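Local coordinates for Cgl0159-like domain-containing protein (Corynebacterium glutamicum, PDB 3FOK) that is of unknown function but folds as a TIM barrel of the Cgl0159-like family, in a five-chain assembly, at residues Thr219-Pro224 with Met238-Leu243; Glu228-Met233 with Leu262-Val267; Ala145-Arg150 with Ile179-Phe184. All blocks are in the same frame, centred on the assembly; numbering follows the deposited sequence.

Contact 1. Residues Thr219-Pro224 with Met238-Leu243; sequences TWMKLP and MPTLLL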
# COMPACT_ATOMS: atom_id res chain seq x y z
N THR A 219 -7.07 26.42 -0.09
CA THR A 219 -5.67 26.38 -0.44
C THR A 219 -5.07 27.72 -0.84
O THR A 219 -5.65 28.48 -1.60
CB THR A 219 -5.40 25.32 -1.54
OG1 THR A 219 -5.31 25.96 -2.82
CG2 THR A 219 -6.52 24.29 -1.58
N TRP A 220 -3.89 27.98 -0.30
CA TRP A 220 -3.12 29.19 -0.55
C TRP A 220 -1.88 28.80 -1.33
O TRP A 220 -1.54 27.62 -1.43
CB TRP A 220 -2.68 29.83 0.77
CG TRP A 220 -3.76 30.48 1.56
CD1 TRP A 220 -4.95 29.92 1.94
CD2 TRP A 220 -3.75 31.80 2.10
NE1 TRP A 220 -5.68 30.82 2.69
CE2 TRP A 220 -4.97 31.99 2.80
CE3 TRP A 220 -2.83 32.86 2.06
CZ2 TRP A 220 -5.29 33.18 3.45
CZ3 TRP A 220 -3.14 34.05 2.72
CH2 TRP A 220 -4.36 34.20 3.40
N MSE A 221 -1.20 29.79 -1.87
CA MSE A 221 0.02 29.56 -2.62
C MSE A 221 1.16 30.29 -1.92
O MSE A 221 0.98 31.39 -1.39
CB MSE A 221 -0.11 30.10 -4.05
CG MSE A 221 -1.09 29.36 -4.93
SE MSE A 221 -0.44 27.65 -5.56
CE MSE A 221 -1.55 26.48 -4.51
N LYS A 222 2.33 29.66 -1.91
CA LYS A 222 3.52 30.24 -1.32
C LYS A 222 4.46 30.24 -2.52
O LYS A 222 5.00 29.20 -2.89
CB LYS A 222 4.05 29.34 -0.20
CG LYS A 222 5.23 29.89 0.58
CD LYS A 222 5.67 28.87 1.62
CE LYS A 222 6.97 29.27 2.30
NZ LYS A 222 7.50 28.15 3.13
N LEU A 223 4.61 31.40 -3.15
CA LEU A 223 5.43 31.51 -4.34
C LEU A 223 6.71 32.33 -4.19
O LEU A 223 6.84 33.15 -3.28
CB LEU A 223 4.60 32.12 -5.48
CG LEU A 223 3.23 31.50 -5.77
CD1 LEU A 223 2.56 32.27 -6.89
CD2 LEU A 223 3.39 30.04 -6.14
N PRO A 224 7.68 32.10 -5.10
CA PRO A 224 8.95 32.82 -5.08
C PRO A 224 8.81 34.10 -5.90
O PRO A 224 8.12 34.10 -6.93
CB PRO A 224 9.90 31.83 -5.72
CG PRO A 224 9.04 31.23 -6.79
CD PRO A 224 7.73 30.98 -6.06
N MSE A 238 -6.13 32.49 -6.11
CA MSE A 238 -5.89 32.12 -4.73
C MSE A 238 -4.99 33.03 -3.93
O MSE A 238 -4.05 33.63 -4.46
CB MSE A 238 -5.34 30.69 -4.68
CG MSE A 238 -6.29 29.70 -5.31
SE MSE A 238 -5.51 27.96 -5.49
CE MSE A 238 -7.16 26.93 -5.45
N PRO A 239 -5.26 33.15 -2.62
CA PRO A 239 -4.46 34.00 -1.73
C PRO A 239 -3.02 33.52 -1.79
O PRO A 239 -2.74 32.32 -1.66
CB PRO A 239 -5.12 33.79 -0.37
CG PRO A 239 -5.74 32.44 -0.48
CD PRO A 239 -6.32 32.45 -1.86
N THR A 240 -2.10 34.45 -2.00
CA THR A 240 -0.69 34.12 -2.12
C THR A 240 0.21 34.80 -1.11
O THR A 240 -0.01 35.95 -0.71
CB THR A 240 -0.19 34.46 -3.54
OG1 THR A 240 -0.94 33.72 -4.50
CG2 THR A 240 1.29 34.14 -3.69
N LEU A 241 1.24 34.08 -0.69
CA LEU A 241 2.23 34.58 0.25
C LEU A 241 3.58 34.41 -0.43
O LEU A 241 3.82 33.41 -1.10
CB LEU A 241 2.19 33.79 1.56
CG LEU A 241 0.92 33.99 2.40
CD1 LEU A 241 0.92 33.04 3.57
CD2 LEU A 241 0.84 35.44 2.88
N LEU A 242 4.45 35.40 -0.28
CA LEU A 242 5.75 35.36 -0.92
C LEU A 242 6.83 34.78 -0.01
O LEU A 242 6.77 34.93 1.21
CB LEU A 242 6.15 36.76 -1.36
CG LEU A 242 5.07 37.52 -2.14
CD1 LEU A 242 5.55 38.93 -2.44
CD2 LEU A 242 4.73 36.78 -3.42
N LEU A 243 7.80 34.10 -0.61
CA LEU A 243 8.90 33.50 0.12
C LEU A 243 10.21 34.15 -0.29
O LEU A 243 10.35 34.63 -1.41
CB LEU A 243 8.94 31.99 -0.16
CG LEU A 243 9.13 31.54 -1.61
CD1 LEU A 243 10.61 31.55 -1.98
CD2 LEU A 243 8.58 30.13 -1.78
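One face of the Trp220 indole is covered by CG and CB of Pro239, and the two side chains cross at about a right angle. CG of Pro239 sits over the centre of the five-membered ring, 3.2 Å from its centroid and 7° off the ring normal, a CH-pi contact. The two segments are neighbouring parallel strands of a TIM barrel, joined as a beta-alpha-beta unit through the short, weakly bonded helix at about 229-232. CB of Pro239 reaches toward the six-membered ring, 3.5 Å from Trp220 CE3. Leu241 approaches the same end obliquely, and Leu241 CG is 3.9 Å from Trp220 CE3. Trp220 has CG anti to its own carbonyl carbon (chi1 -72°), which lays the indole against the proline. Phe144 meets the indole edge-to-face, and Ala19 of the second subunit packs on it. Four backbone bonds tie the strands: Met221 N to Pro239 O, Leu241 N to Met221 O, Leu223 N to Leu241 O, and Leu243 N to Leu223 O. CA-H...O contacts from Thr240, Lys222 and Leu242 fill in between. Selenomethionine Met221, Leu223, Thr240 and Leu242 share one face of the sheet, where helix 199-210 covers Met221 and Leu223. There CG2 of Thr240 is 3.9 Å from Leu223 CG. The Thr240 hydroxyl turns back and donates to Met238 O. Lys222 and Leu241 share the other face. The extended lysine chain crosses Leu243 at about a right angle on its way to Glu182. At the start of the pair, SE of selenomethionine Met238 rests 3.3 Å from Thr219 OG1.

Contact 2. Residues Glu228-Met233 with Leu262-Val267; sequences EMERVM and LTLPGV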
# COMPACT_ATOMS: atom_id res chain seq x y z
N GLU A 228 8.91 39.09 -13.98
CA GLU A 228 7.55 39.27 -14.52
C GLU A 228 6.38 38.73 -13.63
O GLU A 228 5.51 38.02 -14.14
CB GLU A 228 7.48 38.57 -15.90
CG GLU A 228 7.91 39.42 -17.08
CD GLU A 228 7.71 38.71 -18.40
OE1 GLU A 228 8.51 37.81 -18.73
OE2 GLU A 228 6.73 39.04 -19.12
N MSE A 229 6.36 39.14 -12.34
CA MSE A 229 5.44 38.71 -11.26
C MSE A 229 3.98 39.06 -11.27
O MSE A 229 3.22 38.71 -10.33
CB MSE A 229 5.93 39.25 -9.93
CG MSE A 229 6.89 38.32 -9.18
SE MSE A 229 6.11 36.65 -8.68
CE MSE A 229 5.52 37.11 -6.90
N GLU A 230 3.54 39.76 -12.29
CA GLU A 230 2.17 40.26 -12.31
C GLU A 230 1.48 39.41 -13.32
O GLU A 230 0.25 39.31 -13.40
CB GLU A 230 2.33 41.70 -12.66
CG GLU A 230 1.17 42.63 -12.94
CD GLU A 230 1.79 43.91 -13.41
OE1 GLU A 230 2.78 44.38 -12.77
OE2 GLU A 230 1.35 44.42 -14.45
N ARG A 231 2.35 38.65 -13.97
CA ARG A 231 2.01 37.72 -14.98
C ARG A 231 1.92 36.36 -14.29
O ARG A 231 1.14 35.50 -14.70
CB ARG A 231 3.10 37.74 -16.01
CG ARG A 231 2.81 36.90 -17.20
CD ARG A 231 3.92 37.03 -18.22
NE ARG A 231 4.04 35.82 -19.02
CZ ARG A 231 5.20 35.24 -19.29
NH1 ARG A 231 6.33 35.75 -18.84
NH2 ARG A 231 5.23 34.12 -20.00
N VAL A 232 2.73 36.16 -13.25
CA VAL A 232 2.70 34.92 -12.50
C VAL A 232 1.41 34.96 -11.70
O VAL A 232 0.73 33.95 -11.54
CB VAL A 232 3.89 34.82 -11.52
CG1 VAL A 232 3.70 33.62 -10.61
CG2 VAL A 232 5.20 34.71 -12.29
N MSE A 233 1.07 36.15 -11.20
CA MSE A 233 -0.14 36.31 -10.41
C MSE A 233 -1.42 36.17 -11.22
O MSE A 233 -2.51 36.06 -10.64
CB MSE A 233 -0.13 37.66 -9.69
CG MSE A 233 0.86 37.74 -8.53
SE MSE A 233 0.79 36.19 -7.35
CE MSE A 233 2.54 35.48 -7.75
N LEU A 262 4.32 42.64 -3.63
CA LEU A 262 3.34 42.80 -2.56
C LEU A 262 2.13 43.63 -2.99
O LEU A 262 1.09 43.60 -2.33
CB LEU A 262 4.02 43.46 -1.35
CG LEU A 262 4.01 42.74 0.00
CD1 LEU A 262 4.05 41.23 -0.17
CD2 LEU A 262 5.20 43.22 0.82
N THR A 263 2.26 44.37 -4.09
CA THR A 263 1.16 45.20 -4.58
C THR A 263 0.27 44.47 -5.59
O THR A 263 -0.82 44.93 -5.91
CB THR A 263 1.68 46.48 -5.28
OG1 THR A 263 2.31 46.13 -6.51
CG2 THR A 263 2.67 47.21 -4.39
N LEU A 264 0.74 43.32 -6.07
CA LEU A 264 0.01 42.54 -7.06
C LEU A 264 -1.30 41.93 -6.55
O LEU A 264 -1.44 41.63 -5.36
CB LEU A 264 0.91 41.45 -7.62
CG LEU A 264 1.88 41.89 -8.73
CD1 LEU A 264 2.24 43.37 -8.60
CD2 LEU A 264 3.12 41.04 -8.66
N PRO A 265 -2.27 41.73 -7.45
CA PRO A 265 -3.59 41.17 -7.13
C PRO A 265 -3.50 39.79 -6.47
O PRO A 265 -2.87 38.88 -6.99
CB PRO A 265 -4.27 41.08 -8.50
CG PRO A 265 -3.57 42.12 -9.32
CD PRO A 265 -2.14 41.94 -8.90
N GLY A 266 -4.14 39.65 -5.31
CA GLY A 266 -4.13 38.37 -4.63
C GLY A 266 -3.02 38.14 -3.63
O GLY A 266 -3.14 37.27 -2.77
N VAL A 267 -1.94 38.90 -3.72
CA VAL A 267 -0.83 38.73 -2.78
C VAL A 267 -1.28 39.24 -1.41
O VAL A 267 -1.71 40.38 -1.28
CB VAL A 267 0.43 39.48 -3.24
CG1 VAL A 267 1.54 39.30 -2.23
CG2 VAL A 267 0.86 38.95 -4.60
O HOH W 1 -4.18 37.30 -8.94
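Leu264 lays its CD2 branch over the start of the short helix at 229-232, where it meets CB of selenomethionine Met229 at 3.6 Å. The same CD2 is modelled too near the Met229 carbonyl oxygen, so the exact fit at that point is doubtful. CG of Leu264 also lies 4.0 Å from Glu230 CB. The leucine holds its CG anti to its own carbonyl carbon (chi1 -81°), which brings CG and its CD2 branch to the helix. Selenomethionine Met233 comes in across the other part of the leucine. Its chain passes Leu264 at about a right angle, with Met233 CG 3.8 Å from Leu264 CB. The chain is bent, and Met233 SE ends 3.9 Å from CG2 of Val267. Leu264 and Val267 are the first and last residues of a type II beta turn. Val267 N donates to Leu264 O to close it. Gly266 takes the third position with a positive phi of 91°, where a side chain would press on the preceding carbonyl oxygen. No direct hydrogen bond joins the two segments. A water lies between them, 2.7 Å from Met233 O and 2.8 Å from Pro265 O. On the far side of the helix, Arg231 NH1 forms a salt bridge with Glu228 OE1 at 3.0 Å. Arg231 NH2 makes salt bridges to Asp200 and to Glu63 of the second subunit. The contact thus joins the short helix of one beta-alpha-beta unit to the loop that leads from helix 252-261 into strand 267-272. Helix 199-210 flanks it through Val232, while Leu223 and Leu242 of the strands 219-224 and 240-243 pack against the selenomethionines.

Contact 3. Residues Ala145-Arg150 with Ile179-Phe184; sequences AKTLVR and IMLEPF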
# COMPACT_ATOMS: atom_id res chain seq x y z
N ALA A 145 -1.77 25.03 7.54
CA ALA A 145 -0.99 23.87 7.14
C ALA A 145 -0.14 24.29 5.93
O ALA A 145 -0.55 25.14 5.15
CB ALA A 145 -1.90 22.72 6.76
N LYS A 146 1.05 23.70 5.79
CA LYS A 146 1.91 24.04 4.67
C LYS A 146 2.58 22.80 4.09
O LYS A 146 2.95 21.87 4.82
CB LYS A 146 2.96 25.09 5.08
CG LYS A 146 4.39 24.60 5.18
CD LYS A 146 5.14 24.71 3.86
CE LYS A 146 6.60 24.28 4.05
NZ LYS A 146 7.47 24.58 2.89
N THR A 147 2.73 22.79 2.77
CA THR A 147 3.33 21.67 2.05
C THR A 147 4.33 22.14 1.00
O THR A 147 4.20 23.22 0.44
CB THR A 147 2.24 20.87 1.30
OG1 THR A 147 1.29 20.36 2.24
CG2 THR A 147 2.86 19.73 0.52
N LEU A 148 5.34 21.31 0.74
CA LEU A 148 6.33 21.62 -0.28
C LEU A 148 5.98 20.68 -1.44
O LEU A 148 5.98 19.46 -1.28
CB LEU A 148 7.74 21.31 0.22
CG LEU A 148 8.93 22.06 -0.40
CD1 LEU A 148 10.15 21.15 -0.40
CD2 LEU A 148 8.62 22.51 -1.82
N VAL A 149 5.67 21.25 -2.60
CA VAL A 149 5.32 20.44 -3.75
C VAL A 149 6.25 20.69 -4.93
O VAL A 149 5.94 21.47 -5.82
CB VAL A 149 3.87 20.71 -4.23
CG1 VAL A 149 3.44 19.64 -5.22
CG2 VAL A 149 2.93 20.75 -3.03
N ARG A 150 7.40 20.03 -4.92
CA ARG A 150 8.35 20.18 -6.01
C ARG A 150 7.98 19.17 -7.08
O ARG A 150 7.83 17.99 -6.81
CB ARG A 150 9.78 19.97 -5.51
CG ARG A 150 10.32 21.16 -4.75
CD ARG A 150 11.66 20.85 -4.12
NE ARG A 150 11.51 19.81 -3.10
CZ ARG A 150 12.53 19.24 -2.46
NH1 ARG A 150 13.77 19.62 -2.73
NH2 ARG A 150 12.30 18.30 -1.56
N ILE A 179 -4.66 25.62 3.91
CA ILE A 179 -3.47 24.88 3.54
C ILE A 179 -2.67 25.60 2.45
O ILE A 179 -3.16 25.89 1.36
CB ILE A 179 -3.81 23.43 3.11
CG1 ILE A 179 -2.53 22.67 2.78
CG2 ILE A 179 -4.78 23.46 1.93
CD1 ILE A 179 -2.74 21.18 2.58
N MSE A 180 -1.42 25.86 2.79
CA MSE A 180 -0.44 26.57 1.98
C MSE A 180 0.43 25.61 1.16
O MSE A 180 1.12 24.76 1.73
CB MSE A 180 0.42 27.37 2.97
CG MSE A 180 1.31 28.46 2.45
SE MSE A 180 2.39 29.04 3.97
CE MSE A 180 1.03 29.95 5.01
N LEU A 181 0.40 25.73 -0.16
CA LEU A 181 1.22 24.86 -1.01
C LEU A 181 2.37 25.67 -1.63
O LEU A 181 2.14 26.74 -2.20
CB LEU A 181 0.39 24.24 -2.14
CG LEU A 181 -0.87 23.42 -1.82
CD1 LEU A 181 -1.37 22.78 -3.10
CD2 LEU A 181 -0.56 22.35 -0.79
N GLU A 182 3.59 25.15 -1.51
CA GLU A 182 4.76 25.80 -2.07
C GLU A 182 5.17 24.98 -3.29
O GLU A 182 5.88 23.98 -3.16
CB GLU A 182 5.90 25.83 -1.06
CG GLU A 182 7.06 26.76 -1.44
CD GLU A 182 8.20 26.73 -0.42
OE1 GLU A 182 7.92 26.70 0.79
OE2 GLU A 182 9.37 26.76 -0.85
N PRO A 183 4.73 25.39 -4.49
CA PRO A 183 5.05 24.67 -5.72
C PRO A 183 6.34 25.13 -6.39
O PRO A 183 6.81 26.25 -6.17
CB PRO A 183 3.84 24.94 -6.59
CG PRO A 183 3.58 26.39 -6.28
CD PRO A 183 3.74 26.46 -4.76
N PHE A 184 6.89 24.25 -7.21
CA PHE A 184 8.13 24.49 -7.95
C PHE A 184 8.25 23.45 -9.04
O PHE A 184 7.75 22.33 -8.90
CB PHE A 184 9.36 24.30 -7.05
CG PHE A 184 9.72 25.49 -6.23
CD1 PHE A 184 10.16 26.67 -6.83
CD2 PHE A 184 9.70 25.42 -4.84
CE1 PHE A 184 10.57 27.75 -6.06
CE2 PHE A 184 10.11 26.49 -4.06
CZ PHE A 184 10.55 27.66 -4.67
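Glu182 OE1 is gripped by two lysine amines: Lys146 NZ forms a salt bridge to it at 3.0 Å across the contact, and Lys222 of the next strand forms a second one. The segments are adjacent parallel strands of the TIM barrel, linked as a beta-alpha-beta unit by helix 158-174. Lys146 meets the oxygen from above the carboxylate plane, 43° out of it. Glu182 sets its CG anti to the backbone N (chi1 -167°), and the extended chain carries OE1 to the lysine. Lys146 is bent at chi2 and swings along its strand to meet it. The backbones are bonded along the whole length. Met180 N donates to Ala145 O at 2.6 Å, and Thr147 N to Met180 O at 2.7 Å. Glu182 N to Thr147 O and Val149 N to Glu182 O follow. The last, Phe184 N to Val149 O, is weak and bent. On the face of Ala145, Thr147, Val149, Ile179 and Leu181, the packing is mostly apolar, and helix 158-174 covers Thr147, Val149 and Ile179. Thr147 and Leu181 lie side by side there, pointing the same way, with Thr147 CB 3.8 Å from Leu181 CD2. On the opposite face, CG of Arg150 is 4.0 Å from CB of Phe184. The guanidinium then leads away to salt bridges with Asp127 and Glu124. Leu148 comes to the edge of the Phe184 ring, near its plane, where Leu148 CD2 is 4.3 Å from Phe184 CD2.

From the N terminus, contact 3 comes first. It closes the loop from 145-150 through helix 158-174 to 179-184, and is complete before contact 1 opens. Contact 1 closes a shorter loop, from 219-224 to 238-243. Contact 2 crosses it, closing the loop from 228-233 through strand 240-243 and helix 252-261 to 262-267. Contacts 1 and 3 share the barrel sheet, since strands 179-189 and 219-224 are neighbours. Ile179 O lies 2.8 Å from Trp220 N, a probable hydrogen bond. Contact 2 packs on Leu223 and Leu242 of contact 1, and Gly266 O probably accepts a hydrogen bond from Thr240 N. Contacts 2 and 3 do not touch; their centres are about 18 Å apart.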